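Long-range contacts in TIR-NB-LRR type resistance protein RPV1 (Vitis rotundifolia, PDB 5KU7), which belongs to the TIR-NB-LRR class of plant disease-resistance proteins and is represented by its TIR domain, an alpha/beta fold around a parallel sheet: residues 72-77 / 116-121; 107-112 / 136-141; 62-67 / 92-97. All coordinates share one frame; numbering follows the deposited sequence.

Contact 1 (72-77 / 116-121); sequences YAHSRW and GEAFAG
Ala118 reaches from helix 113-122 toward the imidazole of His74 and the methyl of Ala73, a CH-pi contact backed by methyl packing within the TIR domain, where helix 113-122 meets the turn before helix 76-91. Segment 72-77 holds that turn and the first residues of the helix it leads into, and two consecutive residues of the turn receive the Ala118 methyl in different ways. The His74 ring lies across the methyl like a lid: Ala118 CB stands 3.8 Å from the ring centroid and 12° off the ring normal, almost squarely over the centre of one face. The first torsion of His74 (chi1 -78°) sets CG beside the backbone N, on the side of helix 113-122. On the same face the backbone is approached too, with His74 NE2 3.7 Å from Ala118 CA. The Ala118 methyl points almost straight at Ala73 CB, 3.7 Å from Ala118 CB, and meets it side-on. Phe119 leaves its helix in a direction pointing away from the turn, yet the ring curls back and its CE1 comes within 4.3 Å of Ala73 CB. That ring is shared with helix 130-141, where Arg134 makes a cation-pi contact with it. The turn itself is held by a bond from Ser75 N to Tyr72 O, after which Ser75, as N-cap of helix 76-91, bonds through OG to Cys78 N. The carbonyl of Ala73 hydrogen-bonds to the hydroxyl of Tyr122, and the same oxygen lies 3.5 Å from Ala118 CB.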
ATOM      1  N   TYR A  72      -2.830 -17.006  -1.975  1.00 34.00           N
ATOM      2  CA  TYR A  72      -1.757 -17.607  -1.187  1.00 35.40           C
ATOM      3  C   TYR A  72      -1.676 -19.132  -1.368  1.00 44.36           C
ATOM      4  O   TYR A  72      -0.603 -19.683  -1.590  1.00 43.14           O
ATOM      5  CB  TYR A  72      -1.956 -17.257   0.283  1.00 25.73           C
ATOM      6  CG  TYR A  72      -0.860 -17.689   1.220  1.00 33.63           C
ATOM      7  CD1 TYR A  72      -0.822 -18.990   1.733  1.00 35.25           C
ATOM      8  CD2 TYR A  72       0.102 -16.789   1.646  1.00 32.01           C
ATOM      9  CE1 TYR A  72       0.156 -19.378   2.619  1.00 34.79           C
ATOM     10  CE2 TYR A  72       1.093 -17.176   2.530  1.00 32.78           C
ATOM     11  CZ  TYR A  72       1.114 -18.472   3.015  1.00 37.13           C
ATOM     12  OH  TYR A  72       2.096 -18.863   3.902  1.00 35.12           O
ATOM     13  N   ALA A  73      -2.816 -19.809  -1.283  1.00 45.20           N
ATOM     14  CA  ALA A  73      -2.826 -21.262  -1.394  1.00 41.76           C
ATOM     15  C   ALA A  73      -2.578 -21.711  -2.830  1.00 43.93           C
ATOM     16  O   ALA A  73      -2.384 -22.900  -3.078  1.00 43.00           O
ATOM     17  CB  ALA A  73      -4.145 -21.836  -0.877  1.00 37.97           C
ATOM     18  N   HIS A  74      -2.585 -20.771  -3.776  1.00 39.42           N
ATOM     19  CA  HIS A  74      -2.311 -21.126  -5.167  1.00 42.74           C
ATOM     20  C   HIS A  74      -0.816 -21.277  -5.407  1.00 50.42           C
ATOM     21  O   HIS A  74      -0.371 -21.489  -6.539  1.00 49.86           O
ATOM     22  CB  HIS A  74      -2.875 -20.093  -6.135  1.00 41.74           C
ATOM     23  CG  HIS A  74      -4.348 -20.210  -6.348  1.00 49.76           C
ATOM     24  ND1 HIS A  74      -5.273 -19.717  -5.451  1.00 49.90           N
ATOM     25  CD2 HIS A  74      -5.061 -20.782  -7.347  1.00 54.59           C
ATOM     26  CE1 HIS A  74      -6.489 -19.964  -5.900  1.00 53.87           C
ATOM     27  NE2 HIS A  74      -6.389 -20.615  -7.046  1.00 53.99           N
ATOM     28  N   SER A  75      -0.030 -21.117  -4.352  1.00 47.48           N
ATOM     29  CA  SER A  75       1.395 -21.292  -4.493  1.00 45.96           C
ATOM     30  C   SER A  75       1.844 -22.408  -3.572  1.00 46.49           C
ATOM     31  O   SER A  75       1.720 -22.309  -2.356  1.00 41.77           O
ATOM     32  CB  SER A  75       2.132 -19.987  -4.204  1.00 44.60           C
ATOM     33  OG  SER A  75       3.495 -20.219  -3.926  1.00 51.91           O
ATOM     34  N   ARG A  76       2.366 -23.475  -4.168  1.00 53.45           N
ATOM     35  CA  ARG A  76       2.845 -24.613  -3.410  1.00 50.67           C
ATOM     36  C   ARG A  76       3.981 -24.165  -2.519  1.00 49.82           C
ATOM     37  O   ARG A  76       4.089 -24.623  -1.379  1.00 57.96           O
ATOM     38  CB  ARG A  76       3.294 -25.751  -4.328  1.00 53.78           C
ATOM     39  CG  ARG A  76       2.271 -26.132  -5.368  1.00 59.13           C
ATOM     40  CD  ARG A  76       2.623 -27.445  -6.049  1.00 66.46           C
ATOM     41  NE  ARG A  76       4.031 -27.510  -6.417  1.00 70.48           N
ATOM     42  CZ  ARG A  76       4.507 -27.211  -7.619  1.00 71.71           C
ATOM     43  NH1 ARG A  76       3.685 -26.805  -8.581  1.00 72.88           N
ATOM     44  NH2 ARG A  76       5.811 -27.304  -7.850  1.00 65.40           N
ATOM     45  N   TRP A  77       4.814 -23.257  -3.026  1.00 42.13           N
ATOM     46  CA  TRP A  77       5.900 -22.709  -2.220  1.00 37.96           C
ATOM     47  C   TRP A  77       5.350 -22.029  -0.979  1.00 39.46           C
ATOM     48  O   TRP A  77       5.864 -22.254   0.116  1.00 40.73           O
ATOM     49  CB  TRP A  77       6.762 -21.735  -3.026  1.00 42.02           C
ATOM     50  CG  TRP A  77       7.707 -22.407  -3.986  1.00 56.95           C
ATOM     51  CD1 TRP A  77       7.409 -23.403  -4.880  1.00 66.55           C
ATOM     52  CD2 TRP A  77       9.099 -22.112  -4.169  1.00 65.04           C
ATOM     53  NE1 TRP A  77       8.537 -23.758  -5.593  1.00 69.16           N
ATOM     54  CE2 TRP A  77       9.586 -22.979  -5.180  1.00 70.65           C
ATOM     55  CE3 TRP A  77       9.987 -21.204  -3.572  1.00 64.59           C
ATOM     56  CZ2 TRP A  77      10.920 -22.962  -5.606  1.00 74.47           C
ATOM     57  CZ3 TRP A  77      11.321 -21.193  -3.995  1.00 65.54           C
ATOM     58  CH2 TRP A  77      11.769 -22.066  -5.004  1.00 72.38           C
ATOM     59  N   GLY A 116     -10.345 -22.737  -1.543  1.00 53.18           N
ATOM     60  CA  GLY A 116     -10.875 -24.014  -1.970  1.00 58.32           C
ATOM     61  C   GLY A 116     -10.507 -24.311  -3.413  1.00 60.03           C
ATOM     62  O   GLY A 116     -10.217 -25.455  -3.762  1.00 61.00           O
ATOM     63  N   GLU A 117     -10.536 -23.277  -4.252  1.00 57.95           N
ATOM     64  CA  GLU A 117     -10.239 -23.427  -5.671  1.00 58.59           C
ATOM     65  C   GLU A 117      -8.815 -23.895  -5.874  1.00 58.16           C
ATOM     66  O   GLU A 117      -8.542 -24.712  -6.753  1.00 60.62           O
ATOM     67  CB  GLU A 117     -10.461 -22.114  -6.415  1.00 64.04           C
ATOM     68  CG  GLU A 117     -11.903 -21.631  -6.425  1.00 70.85           C
ATOM     69  CD  GLU A 117     -12.018 -20.189  -6.880  1.00 82.21           C
ATOM     70  OE1 GLU A 117     -11.014 -19.647  -7.397  1.00 84.48           O
ATOM     71  OE2 GLU A 117     -13.107 -19.594  -6.720  1.00 87.73           O
ATOM     72  N   ALA A 118      -7.919 -23.389  -5.034  1.00 56.19           N
ATOM     73  CA  ALA A 118      -6.514 -23.768  -5.073  1.00 53.99           C
ATOM     74  C   ALA A 118      -6.383 -25.279  -4.986  1.00 53.45           C
ATOM     75  O   ALA A 118      -5.795 -25.925  -5.861  1.00 54.30           O
ATOM     76  CB  ALA A 118      -5.747 -23.094  -3.939  1.00 52.22           C
ATOM     77  N   PHE A 119      -6.953 -25.833  -3.924  1.00 53.72           N
ATOM     78  CA  PHE A 119      -6.890 -27.261  -3.670  1.00 57.27           C
ATOM     79  C   PHE A 119      -7.515 -28.125  -4.742  1.00 63.75           C
ATOM     80  O   PHE A 119      -7.083 -29.262  -4.939  1.00 71.68           O
ATOM     81  CB  PHE A 119      -7.536 -27.565  -2.327  1.00 57.43           C
ATOM     82  CG  PHE A 119      -6.645 -27.253  -1.181  1.00 51.51           C
ATOM     83  CD1 PHE A 119      -6.500 -25.954  -0.745  1.00 49.14           C
ATOM     84  CD2 PHE A 119      -5.898 -28.249  -0.585  1.00 51.69           C
ATOM     85  CE1 PHE A 119      -5.656 -25.653   0.296  1.00 51.83           C
ATOM     86  CE2 PHE A 119      -5.051 -27.960   0.454  1.00 55.82           C
ATOM     87  CZ  PHE A 119      -4.928 -26.658   0.901  1.00 52.85           C
ATOM     88  N   ALA A 120      -8.523 -27.604  -5.431  1.00 63.22           N
ATOM     89  CA  ALA A 120      -9.103 -28.350  -6.540  1.00 68.48           C
ATOM     90  C   ALA A 120      -7.999 -28.696  -7.541  1.00 68.24           C
ATOM     91  O   ALA A 120      -7.875 -29.846  -7.960  1.00 67.78           O
ATOM     92  CB  ALA A 120     -10.211 -27.562  -7.208  1.00 66.78           C
ATOM     93  N   GLY A 121      -7.161 -27.713  -7.860  1.00 63.99           N
ATOM     94  CA  GLY A 121      -6.082 -27.908  -8.811  1.00 64.21           C
ATOM     95  C   GLY A 121      -4.981 -28.833  -8.319  1.00 70.90           C
ATOM     96  O   GLY A 121      -4.253 -29.422  -9.122  1.00 80.54           O
TER

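Contact 2 (107-112 / 136-141); sequences HVRKQE and ALTEAA
The Schellman motif that ends helix 105-110 sets Val108, Arg109 and Gln111 against Leu137, Thr138 and Ala141 of helix 130-141, illustrating how a helix terminus can pack on another helix. Gln111, with positive phi, is the C-prime residue, and the chain turns back so that Glu112 N bonds to His107 O at 2.9 Å, with a weak bond from Gln111 N to Val108 O. The Gln111 side chain, bent at its second torsion (chi2 96°), folds back beneath the helix end: NE2 donates to Val108 O at 3.0 Å, somewhat bent at 149°, while OE1 accepts from Arg134 NE. In passing, its CG lies 3.8 Å from Leu137 CD1. Leu137 also crosses Val108 at about a right angle, CD2 to CG1 4.0 Å. Because that branch of Val108 stands anti to the backbone N (chi1 -179°), the same CG1 reaches Ala141 CB as well, at 3.9 Å. The Ala141 methyl rests in the corner formed by Val108 CG1 and Arg109 CB, the latter 3.8 Å from Ala141 CB. Arg109 CG runs on past Thr138 CG2, 4.1 Å away. On the polar side of Thr138, OG1 lies 2.9 Å from Arg109 O and also bonds to Arg134 O within its own helix; the hydroxyl has a single proton, and the choice between the two carbonyls is not settled. At this helix end, then, Val108 O, held weakly by Gln111 N, gains a second donor in Gln111 NE2, and Arg109 O has a hydroxyl of the facing helix within hydrogen-bonding distance.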
ATOM      1  N   HIS A 107     -12.389 -18.757   5.289  1.00 44.01           N
ATOM      2  CA  HIS A 107     -12.019 -19.316   3.981  1.00 44.32           C
ATOM      3  C   HIS A 107     -10.654 -19.993   4.075  1.00 43.87           C
ATOM      4  O   HIS A 107     -10.436 -21.066   3.512  1.00 47.12           O
ATOM      5  CB  HIS A 107     -11.971 -18.231   2.891  1.00 36.44           C
ATOM      6  CG  HIS A 107     -13.318 -17.705   2.496  1.00 48.63           C
ATOM      7  ND1 HIS A 107     -13.496 -16.823   1.451  1.00 51.04           N
ATOM      8  CD2 HIS A 107     -14.553 -17.935   3.008  1.00 52.29           C
ATOM      9  CE1 HIS A 107     -14.781 -16.540   1.329  1.00 50.06           C
ATOM     10  NE2 HIS A 107     -15.443 -17.201   2.263  1.00 51.90           N
ATOM     11  N   VAL A 108      -9.741 -19.368   4.809  1.00 38.67           N
ATOM     12  CA  VAL A 108      -8.431 -19.957   5.020  1.00 39.18           C
ATOM     13  C   VAL A 108      -8.541 -21.180   5.886  1.00 46.82           C
ATOM     14  O   VAL A 108      -8.026 -22.235   5.541  1.00 55.19           O
ATOM     15  CB  VAL A 108      -7.458 -18.978   5.698  1.00 36.49           C
ATOM     16  CG1 VAL A 108      -6.089 -19.632   5.874  1.00 40.53           C
ATOM     17  CG2 VAL A 108      -7.343 -17.714   4.881  1.00 32.75           C
ATOM     18  N   ARG A 109      -9.269 -21.036   6.990  1.00 49.09           N
ATOM     19  CA  ARG A 109      -9.386 -22.087   7.991  1.00 51.91           C
ATOM     20  C   ARG A 109     -10.016 -23.326   7.386  1.00 52.43           C
ATOM     21  O   ARG A 109      -9.629 -24.453   7.705  1.00 54.67           O
ATOM     22  CB  ARG A 109     -10.214 -21.587   9.186  1.00 56.22           C
ATOM     23  CG  ARG A 109     -10.155 -22.457  10.433  1.00 62.63           C
ATOM     24  CD  ARG A 109     -10.864 -21.791  11.627  1.00 64.44           C
ATOM     25  NE  ARG A 109     -12.285 -21.548  11.373  1.00 72.38           N
ATOM     26  CZ  ARG A 109     -12.813 -20.348  11.135  1.00 79.81           C
ATOM     27  NH1 ARG A 109     -12.044 -19.261  11.128  1.00 76.52           N
ATOM     28  NH2 ARG A 109     -14.119 -20.234  10.912  1.00 83.71           N
ATOM     29  N   LYS A 110     -10.990 -23.106   6.512  1.00 53.42           N
ATOM     30  CA  LYS A 110     -11.782 -24.199   5.969  1.00 56.15           C
ATOM     31  C   LYS A 110     -11.479 -24.463   4.495  1.00 54.35           C
ATOM     32  O   LYS A 110     -12.054 -25.363   3.904  1.00 60.04           O
ATOM     33  CB  LYS A 110     -13.279 -23.916   6.160  1.00 59.67           C
ATOM     34  CG  LYS A 110     -13.682 -23.740   7.631  1.00 61.83           C
ATOM     35  CD  LYS A 110     -15.192 -23.697   7.854  1.00 68.05           C
ATOM     36  CE  LYS A 110     -15.887 -22.498   7.243  1.00 69.27           C
ATOM     37  NZ  LYS A 110     -17.367 -22.600   7.503  1.00 67.52           N
ATOM     38  N   GLN A 111     -10.579 -23.674   3.912  1.00 50.18           N
ATOM     39  CA  GLN A 111     -10.257 -23.782   2.491  1.00 52.87           C
ATOM     40  C   GLN A 111     -11.497 -23.641   1.631  1.00 54.63           C
ATOM     41  O   GLN A 111     -11.795 -24.514   0.815  1.00 55.12           O
ATOM     42  CB  GLN A 111      -9.578 -25.116   2.189  1.00 53.95           C
ATOM     43  CG  GLN A 111      -8.208 -25.225   2.796  1.00 45.73           C
ATOM     44  CD  GLN A 111      -8.246 -25.952   4.123  1.00 47.34           C
ATOM     45  OE1 GLN A 111      -8.581 -27.127   4.172  1.00 52.40           O
ATOM     46  NE2 GLN A 111      -7.905 -25.255   5.206  1.00 42.99           N
ATOM     47  N   GLU A 112     -12.234 -22.555   1.850  1.00 53.72           N
ATOM     48  CA  GLU A 112     -13.365 -22.187   1.006  1.00 50.26           C
ATOM     49  C   GLU A 112     -12.977 -21.008   0.125  1.00 50.85           C
ATOM     50  O   GLU A 112     -11.842 -20.531   0.185  1.00 50.09           O
ATOM     51  CB  GLU A 112     -14.595 -21.855   1.855  1.00 43.54           C
ATOM     52  CG  GLU A 112     -15.133 -23.060   2.618  1.00 54.30           C
ATOM     53  CD  GLU A 112     -16.210 -22.711   3.650  1.00 63.93           C
ATOM     54  OE1 GLU A 112     -16.500 -21.506   3.852  1.00 66.66           O
ATOM     55  OE2 GLU A 112     -16.779 -23.656   4.248  1.00 66.26           O
ATOM     56  N   ALA A 136      -1.946 -27.186   7.984  1.00 49.97           N
ATOM     57  CA  ALA A 136      -1.166 -25.982   8.266  1.00 50.40           C
ATOM     58  C   ALA A 136      -1.999 -24.694   8.099  1.00 52.12           C
ATOM     59  O   ALA A 136      -1.851 -23.743   8.877  1.00 45.47           O
ATOM     60  CB  ALA A 136       0.057 -25.945   7.392  1.00 43.05           C
ATOM     61  N   LEU A 137      -2.863 -24.669   7.085  1.00 56.56           N
ATOM     62  CA  LEU A 137      -3.775 -23.545   6.885  1.00 53.25           C
ATOM     63  C   LEU A 137      -4.733 -23.430   8.058  1.00 51.95           C
ATOM     64  O   LEU A 137      -4.870 -22.364   8.657  1.00 54.89           O
ATOM     65  CB  LEU A 137      -4.565 -23.701   5.585  1.00 45.46           C
ATOM     66  CG  LEU A 137      -3.789 -23.459   4.295  1.00 48.15           C
ATOM     67  CD1 LEU A 137      -4.635 -23.862   3.093  1.00 50.85           C
ATOM     68  CD2 LEU A 137      -3.338 -21.999   4.189  1.00 41.79           C
ATOM     69  N   THR A 138      -5.367 -24.551   8.393  1.00 48.70           N
ATOM     70  CA  THR A 138      -6.377 -24.595   9.443  1.00 49.58           C
ATOM     71  C   THR A 138      -5.818 -24.190  10.805  1.00 54.58           C
ATOM     72  O   THR A 138      -6.444 -23.417  11.535  1.00 60.69           O
ATOM     73  CB  THR A 138      -6.986 -26.009   9.548  1.00 50.29           C
ATOM     74  OG1 THR A 138      -7.523 -26.386   8.277  1.00 58.21           O
ATOM     75  CG2 THR A 138      -8.101 -26.055  10.598  1.00 46.75           C
ATOM     76  N   GLU A 139      -4.643 -24.709  11.145  1.00 55.16           N
ATOM     77  CA  GLU A 139      -3.976 -24.336  12.393  1.00 56.34           C
ATOM     78  C   GLU A 139      -3.587 -22.850  12.407  1.00 59.93           C
ATOM     79  O   GLU A 139      -3.871 -22.124  13.362  1.00 55.61           O
ATOM     80  CB  GLU A 139      -2.741 -25.214  12.621  1.00 55.54           C
ATOM     81  CG  GLU A 139      -3.079 -26.664  12.961  1.00 62.31           C
ATOM     82  CD  GLU A 139      -1.856 -27.499  13.272  1.00 69.99           C
ATOM     83  OE1 GLU A 139      -0.737 -26.955  13.244  1.00 72.97           O
ATOM     84  OE2 GLU A 139      -2.014 -28.702  13.567  1.00 79.31           O
ATOM     85  N   ALA A 140      -2.944 -22.404  11.331  1.00 61.62           N
ATOM     86  CA  ALA A 140      -2.470 -21.029  11.244  1.00 49.27           C
ATOM     87  C   ALA A 140      -3.619 -20.031  11.400  1.00 44.33           C
ATOM     88  O   ALA A 140      -3.458 -18.999  12.046  1.00 39.21           O
ATOM     89  CB  ALA A 140      -1.760 -20.810   9.940  1.00 39.02           C
ATOM     90  N   ALA A 141      -4.773 -20.351  10.817  1.00 43.81           N
ATOM     91  CA  ALA A 141      -5.912 -19.435  10.809  1.00 50.05           C
ATOM     92  C   ALA A 141      -6.626 -19.381  12.161  1.00 58.82           C
ATOM     93  O   ALA A 141      -7.463 -18.507  12.392  1.00 65.47           O
ATOM     94  CB  ALA A 141      -6.894 -19.831   9.719  1.00 48.99           C
TER

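Contact 3 (62-67 / 92-97); sequences RSSVIV and LGHAVF
Ser64 OG and His94 NE2 meet at 2.7 Å in a hydrogen bond that joins strand 61-68 to the residue just before strand 95-101; the hydroxyl approaches the imidazole at its edge, in the ring plane, and the other nitrogen, ND1, makes a weak bond to Ser61 O of the same strand. The placement of the ring follows from a first torsion with CG anti to the backbone N (chi1 -163°), which carries it back across segment 62-67. One face then lies against the backbone, Ser63 CA standing 3.7 Å from the His94 centroid in a CH-pi contact offset toward the rim. Beyond the histidine the backbone ladder takes over. Ala95 N donates to Arg62 O at 3.2 Å. Ser64 N returns a bond to Ala95 O at 2.9 Å, and Ser64 O accepts from Phe97 N at the same 2.9 Å. The last of the series runs from Ile66 N to Phe97 O, 3.0 Å. These are two adjacent inner strands of the parallel TIR-domain sheet, joined in a beta-alpha-beta unit through helix 76-91. Ser63, Val65, Ala95 and Phe97 share one face, and Ser63, Val65 and Phe97 touch helix 154-175. There Ser63 OG, bonded to Asp9 O on the next strand, sits at the edge of the Phe97 ring, 3.5 Å from CE1, while Val65 CG2 touches the ring obliquely. On the opposite face Ser64 and Val96 pack against Ile85 of helix 76-91, and Ile66 CD1 slants onto Val96 CG1 at 3.6 Å.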
ATOM      1  N   ARG A  62      12.637 -15.701  14.908  1.00 41.50           N
ATOM      2  CA  ARG A  62      11.909 -15.824  16.179  1.00 44.79           C
ATOM      3  C   ARG A  62      10.417 -15.984  15.942  1.00 41.71           C
ATOM      4  O   ARG A  62       9.720 -16.589  16.740  1.00 41.88           O
ATOM      5  CB  ARG A  62      12.155 -14.615  17.078  1.00 42.69           C
ATOM      6  CG  ARG A  62      13.582 -14.447  17.534  1.00 39.96           C
ATOM      7  CD  ARG A  62      13.709 -13.139  18.255  1.00 44.45           C
ATOM      8  NE  ARG A  62      12.781 -13.096  19.380  1.00 52.23           N
ATOM      9  CZ  ARG A  62      12.262 -11.982  19.893  1.00 52.21           C
ATOM     10  NH1 ARG A  62      12.550 -10.795  19.354  1.00 49.09           N
ATOM     11  NH2 ARG A  62      11.425 -12.064  20.932  1.00 44.80           N
ATOM     12  N   SER A  63       9.933 -15.462  14.821  1.00 39.30           N
ATOM     13  CA  SER A  63       8.523 -15.603  14.489  1.00 36.76           C
ATOM     14  C   SER A  63       8.298 -15.463  13.004  1.00 31.82           C
ATOM     15  O   SER A  63       9.200 -15.072  12.260  1.00 36.24           O
ATOM     16  CB  SER A  63       7.678 -14.556  15.223  1.00 45.85           C
ATOM     17  OG  SER A  63       7.957 -13.251  14.742  1.00 43.53           O
ATOM     18  N   SER A  64       7.084 -15.784  12.576  1.00 31.85           N
ATOM     19  CA  SER A  64       6.653 -15.514  11.213  1.00 31.85           C
ATOM     20  C   SER A  64       5.386 -14.644  11.193  1.00 34.62           C
ATOM     21  O   SER A  64       4.528 -14.752  12.075  1.00 37.43           O
ATOM     22  CB  SER A  64       6.408 -16.818  10.457  1.00 32.58           C
ATOM     23  OG  SER A  64       7.615 -17.530  10.279  1.00 42.77           O
ATOM     24  N   VAL A  65       5.297 -13.762  10.200  1.00 35.96           N
ATOM     25  CA  VAL A  65       4.072 -13.024   9.921  1.00 36.44           C
ATOM     26  C   VAL A  65       3.546 -13.564   8.617  1.00 36.19           C
ATOM     27  O   VAL A  65       4.270 -13.565   7.626  1.00 37.35           O
ATOM     28  CB  VAL A  65       4.293 -11.510   9.783  1.00 33.72           C
ATOM     29  CG1 VAL A  65       3.023 -10.857   9.294  1.00 34.44           C
ATOM     30  CG2 VAL A  65       4.710 -10.899  11.091  1.00 25.37           C
ATOM     31  N   ILE A  66       2.308 -14.044   8.611  1.00 35.39           N
ATOM     32  CA  ILE A  66       1.739 -14.587   7.391  1.00 29.19           C
ATOM     33  C   ILE A  66       0.742 -13.623   6.777  1.00 34.77           C
ATOM     34  O   ILE A  66      -0.254 -13.266   7.403  1.00 32.92           O
ATOM     35  CB  ILE A  66       1.048 -15.927   7.627  1.00 34.29           C
ATOM     36  CG1 ILE A  66       2.084 -17.036   7.869  1.00 43.57           C
ATOM     37  CG2 ILE A  66       0.256 -16.291   6.399  1.00 37.00           C
ATOM     38  CD1 ILE A  66       2.615 -17.096   9.261  1.00 47.66           C
ATOM     39  N   VAL A  67       1.034 -13.172   5.564  1.00 32.97           N
ATOM     40  CA  VAL A  67       0.096 -12.347   4.829  1.00 28.82           C
ATOM     41  C   VAL A  67      -0.769 -13.252   3.974  1.00 30.65           C
ATOM     42  O   VAL A  67      -0.461 -13.523   2.810  1.00 31.34           O
ATOM     43  CB  VAL A  67       0.810 -11.312   3.960  1.00 28.50           C
ATOM     44  CG1 VAL A  67      -0.205 -10.393   3.257  1.00 23.52           C
ATOM     45  CG2 VAL A  67       1.781 -10.508   4.806  1.00 27.94           C
ATOM     46  N   LEU A  92       9.961 -25.897  17.748  1.00 73.29           N
ATOM     47  CA  LEU A  92      10.726 -24.770  18.273  1.00 71.14           C
ATOM     48  C   LEU A  92       9.765 -23.868  19.034  1.00 70.37           C
ATOM     49  O   LEU A  92       8.606 -24.229  19.233  1.00 80.44           O
ATOM     50  CB  LEU A  92      11.427 -24.002  17.152  1.00 68.56           C
ATOM     51  CG  LEU A  92      12.487 -24.749  16.341  1.00 71.34           C
ATOM     52  CD1 LEU A  92      11.948 -26.029  15.709  1.00 75.64           C
ATOM     53  CD2 LEU A  92      13.085 -23.831  15.292  1.00 66.05           C
ATOM     54  N   GLY A  93      10.221 -22.695  19.450  1.00 62.69           N
ATOM     55  CA  GLY A  93       9.343 -21.779  20.170  1.00 60.28           C
ATOM     56  C   GLY A  93       8.801 -20.704  19.257  1.00 53.57           C
ATOM     57  O   GLY A  93       8.568 -19.578  19.676  1.00 59.09           O
ATOM     58  N   HIS A  94       8.619 -21.066  17.994  1.00 52.71           N
ATOM     59  CA  HIS A  94       8.349 -20.119  16.920  1.00 54.08           C
ATOM     60  C   HIS A  94       6.972 -19.499  17.032  1.00 50.76           C
ATOM     61  O   HIS A  94       5.977 -20.210  17.050  1.00 54.01           O
ATOM     62  CB  HIS A  94       8.503 -20.822  15.570  1.00 54.79           C
ATOM     63  CG  HIS A  94       8.641 -19.892  14.400  1.00 46.77           C
ATOM     64  ND1 HIS A  94       9.784 -19.157  14.161  1.00 45.98           N
ATOM     65  CD2 HIS A  94       7.793 -19.613  13.380  1.00 37.15           C
ATOM     66  CE1 HIS A  94       9.625 -18.453  13.053  1.00 47.54           C
ATOM     67  NE2 HIS A  94       8.424 -18.707  12.562  1.00 36.83           N
ATOM     68  N   ALA A  95       6.927 -18.173  17.131  1.00 49.82           N
ATOM     69  CA  ALA A  95       5.663 -17.436  17.207  1.00 45.10           C
ATOM     70  C   ALA A  95       5.119 -17.161  15.818  1.00 41.51           C
ATOM     71  O   ALA A  95       5.881 -17.048  14.860  1.00 43.62           O
ATOM     72  CB  ALA A  95       5.835 -16.130  17.979  1.00 44.69           C
ATOM     73  N   VAL A  96       3.795 -17.074  15.707  1.00 35.17           N
ATOM     74  CA  VAL A  96       3.138 -16.974  14.417  1.00 38.63           C
ATOM     75  C   VAL A  96       2.020 -15.944  14.461  1.00 46.04           C
ATOM     76  O   VAL A  96       1.101 -16.059  15.265  1.00 42.90           O
ATOM     77  CB  VAL A  96       2.548 -18.319  13.977  1.00 42.93           C
ATOM     78  CG1 VAL A  96       1.853 -18.163  12.637  1.00 41.12           C
ATOM     79  CG2 VAL A  96       3.640 -19.394  13.914  1.00 44.16           C
ATOM     80  N   PHE A  97       2.087 -14.964  13.569  1.00 44.30           N
ATOM     81  CA  PHE A  97       1.137 -13.852  13.546  1.00 38.53           C
ATOM     82  C   PHE A  97       0.404 -13.782  12.221  1.00 37.25           C
ATOM     83  O   PHE A  97       0.969 -13.343  11.235  1.00 39.77           O
ATOM     84  CB  PHE A  97       1.861 -12.537  13.783  1.00 34.34           C
ATOM     85  CG  PHE A  97       2.678 -12.524  15.029  1.00 37.70           C
ATOM     86  CD1 PHE A  97       4.057 -12.467  14.967  1.00 40.53           C
ATOM     87  CD2 PHE A  97       2.064 -12.541  16.269  1.00 38.18           C
ATOM     88  CE1 PHE A  97       4.812 -12.439  16.126  1.00 37.10           C
ATOM     89  CE2 PHE A  97       2.809 -12.511  17.421  1.00 41.11           C
ATOM     90  CZ  PHE A  97       4.185 -12.454  17.351  1.00 34.24           C
TER

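In the fold
Contact 3 lies in the sheet, nearest the middle of the chain, with its centre about 16 Å from that of contact 2 and about 21 Å from that of contact 1. Contacts 1 and 2 have centres about 12 Å apart and touch directly, Phe119 resting on Leu137 and Gln111. Along the chain contact 3 interleaves with contact 1, because 72-77 falls between the two strands; contact 1 in turn interleaves with contact 2, which opens only after contact 3 has closed. Contacts 1 and 3 touch where Tyr72, just beyond strand 61-68, packs on Val67 and Ile66. Contacts 2 and 3 do not touch, so within the TIR domain contact 1 meets both others, through Phe119 and Tyr72.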